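Local coordinates for protein tyrosine aminotransferase (Leishmania infantum, PDB 4IX8) that probably transfers the amino group of tyrosine to 2-oxoglutarate, using pyridoxal 5'-phosphate as its cofactor, at residues A[46-51]-A[158-163]; A[173-178]-A[183-188]. All blocks are in the same frame, centred on the assembly; numbering follows the deposited sequence.

Overall arrangement
From the N terminus, the chain first runs through the short helix 44-47 and the loop that leads to helix 52-56; contact 1 ties this segment to the turn between helix 145-157 and strand 163-168, closing a long loop of 106 residues. Contact 2 follows in series rather than crossing or nesting: the helical segment 173-178 meets segment 183-188, which enters strand 184-191, only four residues further on, inside one beta-alpha-beta unit of the large mixed sheet. The centres of contacts 1 and 2 lie about 8 Å apart. Leu50 O reaches Ser176 OG at 2.8 Å and Asp162 O reaches Glu184 N at 2.9 Å, both probable hydrogen bonds, and both contacts touch the second subunit.

Contact 1: A[46-51]-A[158-163]; sequences AQRTLQ and CNEGDN
Arg48 and Glu160 meet only at the ends of their side chains, their CA atoms 12.9 Å apart. The guanidinium presents its end, with NH1 and NH2 forward, and each nitrogen takes one carboxylate oxygen: NH1 of Arg48 bonds OE2 of Glu160 at 3.2 Å, and NH2 of Arg48 bonds OE1 of Glu160 at 3.3 Å. Both bonds are nearly straight, at 165° and 172°. The pairing is nevertheless not coplanar. The oxygens lie close to the guanidinium plane, while the nitrogens come at them from above the carboxylate plane, the two planes being 65° apart. Arg48 puts CG between its backbone N and carbonyl carbon and then runs extended from CG to NE; Glu160, with CG anti to the backbone N, comes out extended to meet it. NE of Arg48 donates to the carbonyl oxygen of Ser180, a third hydrogen bond that restrains the rotation of the group.

Glu160 sits in a type II beta turn, Asn159 to Asp162, that links helix 145-157 to strand 163-168, while Arg48 is the first residue to leave helical angles after helix 44-47. The salt bridge thus joins the N-terminal segment to the surface turn that leads into strand 163-168, an inner strand of the large mixed sheet. Two bonds close the turn: N of Asp162 to O of Asn159 at 3.0 Å, and N of Asn159 to OD2 of Asp162 at 2.8 Å. The other carboxylate oxygen of Asp162 forms a salt bridge with Lys212, and Asn159 OD1 accepts from the backbone N of Lys44 of the second subunit.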
# COMPACT_ATOMS: atom_id res chain seq x y z
N ALA A 46 15.25 5.14 -2.07
CA ALA A 46 14.91 5.23 -0.67
C ALA A 46 15.37 6.56 -0.07
O ALA A 46 14.59 7.26 0.57
CB ALA A 46 15.54 4.08 0.07
N GLN A 47 16.62 6.91 -0.34
CA GLN A 47 17.24 8.12 0.22
C GLN A 47 16.48 9.40 -0.09
O GLN A 47 16.55 10.34 0.67
CB GLN A 47 18.67 8.23 -0.30
CG GLN A 47 19.66 7.36 0.47
CD GLN A 47 21.01 7.22 -0.22
OE1 GLN A 47 21.70 6.22 -0.03
NE2 GLN A 47 21.37 8.19 -1.03
N ARG A 48 15.79 9.45 -1.22
CA ARG A 48 15.11 10.68 -1.63
C ARG A 48 13.62 10.61 -1.40
O ARG A 48 12.88 11.49 -1.83
CB ARG A 48 15.39 10.98 -3.10
CG ARG A 48 14.70 10.06 -4.05
CD ARG A 48 15.34 10.20 -5.45
NE ARG A 48 14.82 9.18 -6.37
CZ ARG A 48 15.20 9.04 -7.63
NH1 ARG A 48 16.10 9.86 -8.15
NH2 ARG A 48 14.66 8.08 -8.36
N THR A 49 13.17 9.56 -0.73
CA THR A 49 11.75 9.42 -0.43
C THR A 49 11.44 10.05 0.93
O THR A 49 11.78 9.46 1.94
CB THR A 49 11.34 7.95 -0.39
OG1 THR A 49 11.51 7.38 -1.69
CG2 THR A 49 9.89 7.80 0.09
N LEU A 50 10.75 11.21 0.93
CA LEU A 50 10.52 12.03 2.14
C LEU A 50 9.10 12.57 2.21
O LEU A 50 8.53 13.03 1.21
CB LEU A 50 11.47 13.20 2.18
CG LEU A 50 12.94 12.82 1.99
CD1 LEU A 50 13.76 14.07 1.84
CD2 LEU A 50 13.48 11.95 3.13
N GLN A 51 8.52 12.52 3.41
CA GLN A 51 7.20 13.09 3.63
C GLN A 51 7.33 14.24 4.64
O GLN A 51 7.56 14.00 5.82
CB GLN A 51 6.23 12.00 4.13
CG GLN A 51 4.78 12.49 4.26
CD GLN A 51 4.10 12.62 2.89
OE1 GLN A 51 3.91 13.74 2.40
NE2 GLN A 51 3.72 11.49 2.28
N CYS A 158 5.15 8.20 -16.12
CA CYS A 158 6.37 9.01 -16.20
C CYS A 158 7.62 8.15 -16.00
O CYS A 158 7.63 7.12 -15.32
CB CYS A 158 6.39 10.10 -15.12
SG CYS A 158 4.94 11.13 -15.12
N ASN A 159 8.67 8.61 -16.64
CA ASN A 159 10.00 8.15 -16.38
C ASN A 159 10.73 9.24 -15.59
O ASN A 159 10.35 10.42 -15.62
CB ASN A 159 10.74 7.89 -17.68
CG ASN A 159 10.08 6.80 -18.55
OD1 ASN A 159 9.83 5.68 -18.09
ND2 ASN A 159 9.87 7.10 -19.82
N GLU A 160 11.84 8.86 -14.98
CA GLU A 160 12.69 9.78 -14.29
C GLU A 160 13.16 10.82 -15.28
O GLU A 160 13.56 10.49 -16.39
CB GLU A 160 13.85 9.00 -13.63
CG GLU A 160 14.79 9.89 -12.85
CD GLU A 160 15.66 9.19 -11.83
OE1 GLU A 160 15.44 7.99 -11.52
OE2 GLU A 160 16.59 9.88 -11.32
N GLY A 161 13.01 12.10 -14.95
CA GLY A 161 13.35 13.19 -15.85
C GLY A 161 12.12 13.87 -16.45
O GLY A 161 12.21 14.93 -17.11
N ASP A 162 10.98 13.24 -16.29
CA ASP A 162 9.72 13.84 -16.70
C ASP A 162 9.26 14.83 -15.63
O ASP A 162 9.77 14.82 -14.50
CB ASP A 162 8.65 12.77 -16.88
CG ASP A 162 8.85 11.97 -18.16
OD1 ASP A 162 9.56 12.48 -19.04
OD2 ASP A 162 8.25 10.87 -18.32
N ASN A 163 8.28 15.65 -15.99
CA ASN A 163 7.62 16.49 -15.01
C ASN A 163 6.09 16.44 -15.12
O ASN A 163 5.57 16.07 -16.15
CB ASN A 163 8.12 17.92 -15.15
CG ASN A 163 7.71 18.58 -16.48
OD1 ASN A 163 6.60 19.14 -16.61
ND2 ASN A 163 8.65 18.61 -17.46

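Contact 2: A[173-178]-A[183-188]; sequences HYKSVC and IECRYY
Cys178 and Cys185 make the tight side of this contact, their CB atoms 4.0 Å apart where helix 173-178 lies on the strand. SG of Cys178 also packs on CG2 of Ile183 at 4.0 Å, and the backbone N of Ile183 donates to O of Cys178 at 2.8 Å, a bent bond of 138°. Helix and strand run roughly antiparallel (145°), as expected within the beta-alpha-beta crossover of strand 163-168, helix 173-181 and strand 184-191; Ile164 of the first strand touches Cys178 as well.

Lys175 forms the looser, watery side. Its chain bends at chi2 (82°), and CD passes the hydroxyl of Tyr187 at 3.6 Å, the two side chains crossing at about a right angle. The amine of Lys175 makes a salt bridge with Asp179. One water accepts from NZ of Lys175 at 2.7 Å and donates to O of Cys185; a second accepts from N of Cys185, with only a weak link to that amine. Apolar cysteine and isoleucine groups thus close the inner side, while on the solvent side the lysine lays its methylenes against the strand and its charge reaches the strand backbone through water.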
# COMPACT_ATOMS: atom_id res chain seq x y z
N HIS A 173 1.27 14.29 -0.95
CA HIS A 173 1.66 13.03 -1.50
C HIS A 173 2.10 13.12 -2.97
O HIS A 173 2.97 12.34 -3.36
CB HIS A 173 0.53 12.00 -1.39
CG HIS A 173 1.02 10.58 -1.38
ND1 HIS A 173 1.96 10.13 -0.47
CD2 HIS A 173 0.68 9.51 -2.13
CE1 HIS A 173 2.17 8.84 -0.66
NE2 HIS A 173 1.41 8.44 -1.67
N TYR A 174 1.54 14.04 -3.78
CA TYR A 174 1.96 14.14 -5.18
C TYR A 174 3.43 14.48 -5.25
O TYR A 174 4.22 13.83 -5.97
CB TYR A 174 1.12 15.15 -5.96
CG TYR A 174 -0.28 14.63 -6.04
CD1 TYR A 174 -0.66 13.74 -7.04
CD2 TYR A 174 -1.22 14.92 -5.03
CE1 TYR A 174 -1.95 13.18 -7.07
CE2 TYR A 174 -2.50 14.37 -5.06
CZ TYR A 174 -2.86 13.51 -6.06
OH TYR A 174 -4.12 12.96 -6.10
N LYS A 175 3.83 15.42 -4.43
CA LYS A 175 5.22 15.85 -4.37
C LYS A 175 6.11 14.73 -3.85
O LYS A 175 7.22 14.52 -4.35
CB LYS A 175 5.32 17.10 -3.49
CG LYS A 175 6.68 17.48 -3.02
CD LYS A 175 7.44 18.24 -4.01
CE LYS A 175 8.64 18.87 -3.35
NZ LYS A 175 9.70 18.95 -4.37
N SER A 176 5.63 14.02 -2.84
CA SER A 176 6.43 12.98 -2.22
C SER A 176 6.71 11.85 -3.18
O SER A 176 7.79 11.33 -3.15
CB SER A 176 5.74 12.44 -0.97
OG SER A 176 5.96 13.35 0.10
N VAL A 177 5.71 11.47 -3.97
CA VAL A 177 5.84 10.37 -4.93
C VAL A 177 6.72 10.79 -6.08
O VAL A 177 7.61 10.06 -6.48
CB VAL A 177 4.47 9.95 -5.45
CG1 VAL A 177 4.55 9.00 -6.64
CG2 VAL A 177 3.69 9.33 -4.33
N CYS A 178 6.50 12.00 -6.59
CA CYS A 178 7.35 12.52 -7.66
C CYS A 178 8.82 12.48 -7.27
O CYS A 178 9.67 11.95 -8.00
CB CYS A 178 6.99 13.96 -7.98
SG CYS A 178 5.51 14.12 -8.99
N ILE A 183 10.67 12.05 -10.61
CA ILE A 183 9.80 12.87 -11.43
C ILE A 183 9.75 14.30 -10.84
O ILE A 183 9.75 14.44 -9.63
CB ILE A 183 8.40 12.29 -11.47
CG1 ILE A 183 8.45 10.87 -12.02
CG2 ILE A 183 7.47 13.15 -12.32
CD1 ILE A 183 7.21 10.03 -11.60
N GLU A 184 9.74 15.34 -11.66
CA GLU A 184 9.67 16.69 -11.14
C GLU A 184 8.21 17.08 -10.92
O GLU A 184 7.40 17.00 -11.85
CB GLU A 184 10.30 17.72 -12.08
CG GLU A 184 10.20 19.14 -11.56
CD GLU A 184 10.63 20.19 -12.58
OE1 GLU A 184 11.38 19.88 -13.56
OE2 GLU A 184 10.19 21.36 -12.44
N CYS A 185 7.93 17.53 -9.69
CA CYS A 185 6.65 18.16 -9.29
C CYS A 185 6.74 19.64 -9.57
O CYS A 185 7.43 20.39 -8.90
CB CYS A 185 6.36 17.92 -7.82
SG CYS A 185 4.73 18.51 -7.25
N ARG A 186 6.13 20.05 -10.67
CA ARG A 186 6.23 21.41 -11.14
C ARG A 186 4.93 22.11 -10.76
O ARG A 186 3.86 21.81 -11.29
CB ARG A 186 6.48 21.49 -12.65
CG ARG A 186 6.73 22.90 -13.16
CD ARG A 186 7.28 22.88 -14.61
NE ARG A 186 8.58 22.20 -14.73
CZ ARG A 186 9.22 21.97 -15.89
NH1 ARG A 186 8.69 22.33 -17.05
NH2 ARG A 186 10.38 21.34 -15.89
N TYR A 187 5.05 22.99 -9.79
CA TYR A 187 3.92 23.66 -9.20
C TYR A 187 3.34 24.72 -10.06
O TYR A 187 4.09 25.58 -10.55
CB TYR A 187 4.32 24.28 -7.88
CG TYR A 187 4.46 23.31 -6.73
CD1 TYR A 187 3.49 22.37 -6.47
CD2 TYR A 187 5.54 23.38 -5.89
CE1 TYR A 187 3.61 21.51 -5.37
CE2 TYR A 187 5.68 22.52 -4.82
CZ TYR A 187 4.72 21.60 -4.56
OH TYR A 187 4.90 20.79 -3.46
N TYR A 188 2.02 24.70 -10.24
CA TYR A 188 1.30 25.93 -10.65
C TYR A 188 0.54 26.41 -9.38
O TYR A 188 0.22 25.60 -8.51
CB TYR A 188 0.37 25.67 -11.85
CG TYR A 188 -0.70 24.70 -11.52
CD1 TYR A 188 -1.86 25.12 -10.90
CD2 TYR A 188 -0.55 23.35 -11.77
CE1 TYR A 188 -2.85 24.23 -10.56
CE2 TYR A 188 -1.54 22.44 -11.43
CZ TYR A 188 -2.69 22.91 -10.83
OH TYR A 188 -3.69 22.05 -10.47
O HOH W 1 8.68 20.38 -6.40
O HOH W 2 9.82 17.93 -7.69